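Local structure of mannan endo-1,4-beta-mannosidase (Cryptopygus antarcticus, 4OOU) at residues L173-E177 and A236-V240; N223-S227 and G267-I273. The protein hydrolyses internal beta-1,4-mannosidic linkages in mannans, galactomannans and glucomannans, yielding mainly short manno-oligosaccharides. One frame throughout, in Å; residues are numbered along the deposited sequence.

Interaction 1 of 2, residues L173-E177 and A236-V240; sequences LAAWE and ALVTV
E177 and T239 cross obliquely on the inner face of a TIM barrel, where strands 173-177 and 238-241 run side by side as parallel neighbours. They offer a worked example of how one strand pair serves both sides of the barrel wall. E177 extends from its strand with CG anti to the backbone N (chi1 180°), a course that brings CB and CG against the methyl of T239, CB lying 3.6 Å from T239 CG2. The hydroxyl of T239 turns elsewhere, to F276 O. Beyond this apolar stem the carboxylate is gripped at both oxygens: OE2 forms a salt bridge with R81 and OE1 takes a hydrogen bond from Q278, which ties the end of this side chain to strands 79-86 and 277-281. Shortening this residue to an alanine would probably leave R81 without its anionic mate and Q278 without its carboxylate acceptor, and open a gap beside the T239 methyl. N180, which binds substrate, lies close by.

W176 faces the other way, towards L167 and I229 of the surrounding helices. Its indole carries L173 CG over one face, 3.9 Å above the plane, while A236 CB approaches CD1 and NE1 obliquely at 4.1 Å from each atom. L237 O reaches the edge of this ring, yet its hydrogen bond comes from the W176 backbone N, 2.8 Å away. W176 O in turn accepts from T239 N at 2.9 Å. Where the pair begins, A175 CB meets L237 CB at 3.8 Å, and the L237 branch CD1 lies 3.5 Å from A174 O.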
loop_
_atom_site.group_PDB
_atom_site.type_symbol
_atom_site.label_atom_id
_atom_site.label_comp_id
_atom_site.label_asym_id
_atom_site.label_seq_id
_atom_site.Cartn_x
_atom_site.Cartn_y
_atom_site.Cartn_z
ATOM N N LEU A 173 9.877 -8.873 0.194
ATOM C CA LEU A 173 9.332 -7.589 -0.237
ATOM C C LEU A 173 8.322 -7.824 -1.323
ATOM O O LEU A 173 8.668 -7.967 -2.495
ATOM C CB LEU A 173 10.429 -6.652 -0.740
ATOM C CG LEU A 173 10.081 -5.206 -1.141
ATOM C CD1 LEU A 173 9.167 -4.533 -0.146
ATOM C CD2 LEU A 173 11.347 -4.396 -1.260
ATOM N N ALA A 174 7.060 -7.878 -0.923
ATOM C CA ALA A 174 5.996 -8.146 -1.852
ATOM C C ALA A 174 5.766 -6.987 -2.821
ATOM O O ALA A 174 5.656 -7.194 -4.004
ATOM C CB ALA A 174 4.720 -8.470 -1.083
ATOM N N ALA A 175 5.688 -5.767 -2.308
ATOM C CA ALA A 175 5.316 -4.595 -3.138
ATOM C C ALA A 175 5.698 -3.254 -2.518
ATOM O O ALA A 175 5.847 -3.115 -1.290
ATOM C CB ALA A 175 3.831 -4.610 -3.393
ATOM N N TRP A 176 5.841 -2.257 -3.381
ATOM C CA TRP A 176 6.043 -0.876 -2.940
ATOM C C TRP A 176 4.753 -0.120 -3.155
ATOM O O TRP A 176 4.110 -0.269 -4.186
ATOM C CB TRP A 176 7.141 -0.197 -3.759
ATOM C CG TRP A 176 8.409 -0.969 -3.814
ATOM C CD1 TRP A 176 8.653 -2.120 -4.527
ATOM C CD2 TRP A 176 9.606 -0.672 -3.117
ATOM N NE1 TRP A 176 9.933 -2.555 -4.307
ATOM C CE2 TRP A 176 10.544 -1.686 -3.443
ATOM C CE3 TRP A 176 9.981 0.340 -2.230
ATOM C CZ2 TRP A 176 11.847 -1.685 -2.948
ATOM C CZ3 TRP A 176 11.253 0.334 -1.728
ATOM C CH2 TRP A 176 12.184 -0.670 -2.099
ATOM N N GLU A 177 4.381 0.711 -2.194
ATOM C CA GLU A 177 3.237 1.596 -2.365
ATOM C C GLU A 177 3.695 3.039 -2.362
ATOM O O GLU A 177 4.270 3.563 -1.395
ATOM C CB GLU A 177 2.212 1.365 -1.283
ATOM C CG GLU A 177 1.012 2.252 -1.409
ATOM C CD GLU A 177 -0.109 1.877 -0.457
ATOM O OE1 GLU A 177 -0.126 0.727 0.063
ATOM O OE2 GLU A 177 -0.965 2.776 -0.241
ATOM N N ALA A 236 9.356 -5.749 -9.743
ATOM C CA ALA A 236 8.745 -5.114 -8.575
ATOM C C ALA A 236 7.251 -4.731 -8.786
ATOM O O ALA A 236 6.791 -4.342 -9.885
ATOM C CB ALA A 236 9.557 -3.897 -8.128
ATOM N N LEU A 237 6.511 -4.876 -7.700
ATOM C CA LEU A 237 5.085 -4.681 -7.699
ATOM C C LEU A 237 4.798 -3.322 -7.085
ATOM O O LEU A 237 5.299 -2.985 -6.010
ATOM C CB LEU A 237 4.406 -5.801 -6.904
ATOM C CG LEU A 237 4.402 -7.213 -7.502
ATOM C CD1 LEU A 237 3.473 -8.050 -6.639
ATOM C CD2 LEU A 237 3.960 -7.255 -8.968
ATOM N N VAL A 238 3.989 -2.526 -7.754
ATOM C CA VAL A 238 3.699 -1.209 -7.231
ATOM C C VAL A 238 2.221 -1.063 -7.082
ATOM O O VAL A 238 1.466 -1.597 -7.920
ATOM C CB VAL A 238 4.248 -0.112 -8.106
ATOM C CG1 VAL A 238 4.008 1.228 -7.439
ATOM C CG2 VAL A 238 5.753 -0.319 -8.307
ATOM N N THR A 239 1.817 -0.363 -6.007
ATOM C CA THR A 239 0.429 -0.041 -5.765
ATOM C C THR A 239 0.292 1.381 -5.245
ATOM O O THR A 239 1.260 2.112 -5.042
ATOM C CB THR A 239 -0.202 -1.035 -4.752
ATOM O OG1 THR A 239 -1.639 -0.956 -4.746
ATOM C CG2 THR A 239 0.275 -0.761 -3.368
ATOM N N VAL A 240 -0.966 1.745 -5.083
ATOM C CA VAL A 240 -1.407 2.954 -4.488
ATOM C C VAL A 240 -2.701 2.542 -3.751
ATOM O O VAL A 240 -3.516 1.795 -4.307
ATOM C CB VAL A 240 -1.724 3.996 -5.566
ATOM C CG1 VAL A 240 -2.453 5.197 -4.977
ATOM C CG2 VAL A 240 -0.444 4.433 -6.255
#

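Interaction 2 of 2, residues N223-S227 and G267-I273; sequences NWISS and GGKSNGI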
loop_
_atom_site.group_PDB
_atom_site.type_symbol
_atom_site.label_atom_id
_atom_site.label_comp_id
_atom_site.label_asym_id
_atom_site.label_seq_id
_atom_site.Cartn_x
_atom_site.Cartn_y
_atom_site.Cartn_z
ATOM N N ASN A 223 3.334 8.370 -11.238
ATOM C CA ASN A 223 3.879 7.839 -12.499
ATOM C C ASN A 223 5.409 7.847 -12.513
ATOM O O ASN A 223 6.041 6.792 -12.692
ATOM C CB ASN A 223 3.318 8.636 -13.693
ATOM C CG ASN A 223 3.818 8.137 -15.046
ATOM O OD1 ASN A 223 4.313 8.934 -15.856
ATOM N ND2 ASN A 223 3.671 6.820 -15.305
ATOM N N TRP A 224 5.996 9.016 -12.262
ATOM C CA TRP A 224 7.447 9.122 -12.252
ATOM C C TRP A 224 8.048 8.168 -11.241
ATOM O O TRP A 224 9.075 7.539 -11.515
ATOM C CB TRP A 224 7.920 10.530 -11.924
ATOM C CG TRP A 224 7.781 11.491 -13.036
ATOM C CD1 TRP A 224 6.759 11.565 -13.912
ATOM C CD2 TRP A 224 8.680 12.558 -13.375
ATOM N NE1 TRP A 224 6.950 12.598 -14.779
ATOM C CE2 TRP A 224 8.120 13.233 -14.475
ATOM C CE3 TRP A 224 9.906 13.010 -12.853
ATOM C CZ2 TRP A 224 8.737 14.345 -15.083
ATOM C CZ3 TRP A 224 10.532 14.119 -13.463
ATOM C CH2 TRP A 224 9.936 14.772 -14.564
ATOM N N ILE A 225 7.425 8.066 -10.062
ATOM C CA ILE A 225 8.008 7.253 -9.010
ATOM C C ILE A 225 7.982 5.756 -9.329
ATOM O O ILE A 225 8.998 5.069 -9.166
ATOM C CB ILE A 225 7.374 7.554 -7.657
ATOM C CG1 ILE A 225 7.746 8.974 -7.221
ATOM C CG2 ILE A 225 7.881 6.582 -6.601
ATOM C CD1 ILE A 225 6.921 9.476 -6.049
ATOM N N SER A 226 6.834 5.261 -9.803
ATOM C CA SER A 226 6.709 3.873 -10.267
ATOM C C SER A 226 7.704 3.593 -11.385
ATOM O O SER A 226 8.347 2.528 -11.440
ATOM C CB SER A 226 5.309 3.624 -10.801
ATOM O OG SER A 226 5.154 2.304 -11.274
ATOM N N SER A 227 7.837 4.557 -12.293
ATOM C CA SER A 227 8.670 4.310 -13.427
ATOM C C SER A 227 10.046 3.932 -12.929
ATOM O O SER A 227 10.666 3.030 -13.484
ATOM C CB SER A 227 8.751 5.496 -14.381
ATOM O OG SER A 227 9.697 5.168 -15.405
ATOM N N GLY A 267 2.483 11.708 -16.711
ATOM C CA GLY A 267 3.897 11.956 -16.510
ATOM C C GLY A 267 4.755 11.386 -17.607
ATOM O O GLY A 267 5.958 11.607 -17.620
ATOM N N GLY A 268 4.127 10.628 -18.497
ATOM C CA GLY A 268 4.720 10.309 -19.766
ATOM C C GLY A 268 5.719 9.215 -19.630
ATOM O O GLY A 268 6.484 8.986 -20.545
ATOM N N LYS A 269 5.719 8.542 -18.484
ATOM C CA LYS A 269 6.628 7.431 -18.269
ATOM C C LYS A 269 5.788 6.176 -18.391
ATOM O O LYS A 269 4.779 5.983 -17.687
ATOM C CB LYS A 269 7.425 7.562 -16.965
ATOM C CG LYS A 269 8.313 8.810 -16.999
ATOM C CD LYS A 269 9.702 8.623 -16.397
ATOM C CE LYS A 269 10.387 9.965 -16.113
ATOM N NZ LYS A 269 11.366 10.334 -17.171
ATOM N N SER A 270 6.200 5.362 -19.357
ATOM C CA SER A 270 5.317 4.399 -19.955
ATOM C C SER A 270 5.201 3.160 -19.078
ATOM O O SER A 270 4.182 2.483 -19.100
ATOM C CB SER A 270 5.798 4.061 -21.381
ATOM O OG SER A 270 6.800 3.080 -21.346
ATOM N N ASN A 271 6.254 2.868 -18.322
ATOM C CA ASN A 271 6.256 1.770 -17.350
ATOM C C ASN A 271 6.045 2.266 -15.914
ATOM O O ASN A 271 6.516 1.659 -14.973
ATOM C CB ASN A 271 7.582 1.003 -17.441
ATOM C CG ASN A 271 8.731 1.769 -16.847
ATOM O OD1 ASN A 271 8.681 2.997 -16.705
ATOM N ND2 ASN A 271 9.751 1.050 -16.447
ATOM N N GLY A 272 5.327 3.379 -15.752
ATOM C CA GLY A 272 5.107 3.959 -14.443
ATOM C C GLY A 272 3.707 3.612 -14.052
ATOM O O GLY A 272 2.839 4.513 -13.938
ATOM N N ILE A 273 3.483 2.304 -13.885
ATOM C CA ILE A 273 2.140 1.785 -13.626
ATOM C C ILE A 273 2.003 1.188 -12.233
ATOM O O ILE A 273 2.990 0.998 -11.534
ATOM C CB ILE A 273 1.661 0.784 -14.688
ATOM C CG1 ILE A 273 2.562 -0.464 -14.788
ATOM C CG2 ILE A 273 1.532 1.490 -16.022
ATOM C CD1 ILE A 273 1.958 -1.633 -15.572
#
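N223 puts both ends of its side-chain amide to work on the loop 267-273, an example of one helix residue holding a non-repetitive segment in shape. OD1 accepts from K269 N at 3.0 Å, in the carbonyl plane and on a lone pair. The two N-H groups of ND2 go to K269 O and to G272 O, each 2.8 Å from ND2; both acceptors lie within 4° of the amide plane, so the three bonds fix its rotation. With chi1 at -179°, CG stands anti to the backbone N and the amide reaches out from the helix to the turn. K269 O is also bonded by T264 OG1 and by G272 N, which closes a type I turn.

One turn further along the helix, two serines add further bonds. S227 OG donates to N271 OD1 at 2.7 Å, and S226 OG donates to I273 O, which H230 NE2 also reaches; the serine bond is very short and its exact length uncertain. On the solvent side K269 bends so that CE sits over the five-membered ring of W224, 4.2 Å from its centroid, a CH-pi contact; the ammonium beyond adds at most a weak attraction. W224 NE1 makes a weak bond to G267 O, 3.2 Å away.

Glycine suits position 267, since a CB there would clash with N223 OD1 and W224 CD1, and G268 has positive phi where the chain leaves helix 260-267. Farther out, W224 also touches E149 and N153 of helix 149-167, N223 packs on L263 of helix 260-267, and the loop leads on to strand 277-281.

Overall arrangement
Interactions 1 and 2 are interleaved along the chain: strand 173-177 comes first, then the helical residues 223-227, residues 236-240 and finally the loop 267-273. Their centres lie 14 Å apart, interaction 1 deep in the barrel wall and interaction 2 farther out in the layer around it. Helix 215-232 is followed, after a short connection, by strand 238-241, so the two are linked by sequence as well as by space. V238 joins them, its CB packing 3.8 Å from I273 O and its CG2 4.0 Å from S226 OG. Packing at V238 thus connects the barrel wall, near substrate-binding N180, with the outer helix and a partly exposed loop.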